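Local coordinates for protein cellulosomal scaffoldin (Acetivibrio cellulolyticus, PDB 3ZUC) that serves, through this family 3b carbohydrate-binding module, to bind crystalline cellulose, within a larger scaffoldin that probably also hydrolyses cellulose, at residues Ala141-Glu145 and Gly146-Gly150. Residues are numbered along the deposited sequence; the frame is centred on the assembly and turned at random.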
loop_
_atom_site.group_PDB
_atom_site.type_symbol
_atom_site.label_atom_id
_atom_site.label_comp_id
_atom_site.label_asym_id
_atom_site.label_seq_id
_atom_site.Cartn_x
_atom_site.Cartn_y
_atom_site.Cartn_z
ATOM N N ALA A 141 1.047 4.080 6.524
ATOM C CA ALA A 141 2.008 3.061 6.918
ATOM C C ALA A 141 2.074 3.011 8.428
ATOM O O ALA A 141 1.734 3.983 9.119
ATOM C CB ALA A 141 3.402 3.344 6.360
ATOM N N TYR A 142 2.526 1.863 8.912
ATOM C CA TYR A 142 2.539 1.505 10.322
ATOM C C TYR A 142 3.843 0.826 10.658
ATOM O O TYR A 142 4.413 0.121 9.814
ATOM C CB TYR A 142 1.391 0.515 10.647
ATOM C CG TYR A 142 0.055 1.058 10.232
ATOM C CD1 TYR A 142 -0.344 0.997 8.903
ATOM C CD2 TYR A 142 -0.779 1.708 11.132
ATOM C CE1 TYR A 142 -1.501 1.594 8.473
ATOM C CE2 TYR A 142 -1.966 2.288 10.718
ATOM C CZ TYR A 142 -2.311 2.254 9.372
ATOM O OH TYR A 142 -3.428 2.869 8.900
ATOM N N SER A 143 4.280 0.996 11.906
ATOM C CA SER A 143 5.323 0.193 12.504
ATOM C C SER A 143 4.698 -0.615 13.633
ATOM O O SER A 143 3.478 -0.630 13.788
ATOM C CB SER A 143 6.421 1.084 13.069
ATOM O OG SER A 143 5.928 1.756 14.185
ATOM N N ALA A 144 5.518 -1.247 14.467
ATOM C CA ALA A 144 4.996 -1.856 15.685
ATOM C C ALA A 144 4.336 -0.827 16.598
ATOM O O ALA A 144 3.548 -1.211 17.469
ATOM C CB ALA A 144 6.103 -2.589 16.433
ATOM N N GLU A 145 4.693 0.444 16.452
ATOM C CA GLU A 145 4.099 1.510 17.256
ATOM C C GLU A 145 2.738 1.940 16.774
ATOM O O GLU A 145 2.095 2.750 17.440
ATOM C CB GLU A 145 5.014 2.749 17.242
ATOM C CG GLU A 145 6.280 2.599 17.973
ATOM C CD GLU A 145 6.008 2.368 19.422
ATOM O OE1 GLU A 145 5.860 3.369 20.182
ATOM O OE2 GLU A 145 5.917 1.187 19.809
ATOM N N GLY A 146 2.312 1.473 15.619
ATOM C CA GLY A 146 1.080 1.987 15.063
ATOM C C GLY A 146 1.356 2.894 13.887
ATOM O O GLY A 146 2.347 2.735 13.175
ATOM N N LEU A 147 0.459 3.836 13.654
ATOM C CA LEU A 147 0.528 4.691 12.472
ATOM C C LEU A 147 1.813 5.520 12.491
ATOM O O LEU A 147 2.124 6.160 13.502
ATOM C CB LEU A 147 -0.697 5.604 12.453
ATOM C CG LEU A 147 -0.847 6.555 11.273
ATOM C CD1 LEU A 147 -1.164 5.805 9.990
ATOM C CD2 LEU A 147 -1.911 7.601 11.560
ATOM N N ILE A 148 2.496 5.562 11.341
ATOM C CA ILE A 148 3.701 6.363 11.171
ATOM C C ILE A 148 3.672 7.233 9.908
ATOM O O ILE A 148 4.586 8.035 9.713
ATOM C CB ILE A 148 4.994 5.518 11.187
ATOM C CG1 ILE A 148 5.058 4.567 9.988
ATOM C CG2 ILE A 148 5.134 4.803 12.516
ATOM C CD1 ILE A 148 6.372 3.819 9.850
ATOM N N TRP A 149 2.639 7.139 9.077
ATOM C CA TRP A 149 2.579 7.934 7.856
ATOM C C TRP A 149 1.147 8.039 7.406
ATOM O O TRP A 149 0.450 7.013 7.318
ATOM C CB TRP A 149 3.383 7.266 6.709
ATOM C CG TRP A 149 3.252 8.030 5.428
ATOM C CD1 TRP A 149 2.264 7.923 4.491
ATOM C CD2 TRP A 149 4.111 9.095 4.983
ATOM N NE1 TRP A 149 2.433 8.864 3.517
ATOM C CE2 TRP A 149 3.571 9.585 3.779
ATOM C CE3 TRP A 149 5.287 9.665 5.480
ATOM C CZ2 TRP A 149 4.178 10.620 3.068
ATOM C CZ3 TRP A 149 5.874 10.677 4.765
ATOM C CH2 TRP A 149 5.323 11.144 3.577
ATOM N N GLY A 150 0.720 9.241 7.047
ATOM C CA GLY A 150 -0.523 9.443 6.328
ATOM C C GLY A 150 -1.726 9.712 7.222
ATOM O O GLY A 150 -1.622 9.839 8.437
HETATM O O HOH W 1 2.070 5.523 16.292
#
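A beta hairpin with a two-residue type I turn joins strands 140-143 and 146-149; S143 and G146, the ends of the turn, form the antiparallel hydrogen-bonded pair. S143 N gives to G146 O (2.9 Å), while G146 N returns to S143 O. Within the turn the hydroxyl of S143 takes the N-H of E145, an ST turn (OG to N 2.9 Å); chi1 of 70° sets OG between the backbone N and the carbonyl carbon, where it turns forward to the E145 N-H. G146 takes a positive phi (107°) as the chain leaves the turn. A water donates to both E145 O and L147 O, bridging the turn to the returning strand. Farther along, a classic beta bulge sets I148 and W149 together opposite A141: A141 O accepts a nearly straight bond from I148 N (2.8 Å, 174°) and a weak one from W149 N, and A141 N gives to W149 O. In this CBM3 module the hairpin ends a five-stranded antiparallel sheet, with strand 146-149 outermost and strand 42-47 on the other side of 140-143. The methyl of A141 meets W149 CB (3.9 Å) on the face that touches V8 of strand 6-12, in the other sheet. I148 hangs its CG2 methyl beside S143 OG (3.6 Å), with CG1 against the A141 carbonyl. On the opposite face Y142 and L147 form the non-hydrogen-bonded pair: the ring meets the L147 backbone obliquely, CD2 3.5 Å from L147 CA, and L147 CD1 touches Y142 CE2 (3.7 Å). The Y142 hydroxyl is hydrogen-bonded to E152 and T140, and W149 NE1 to the carbonyl of W136.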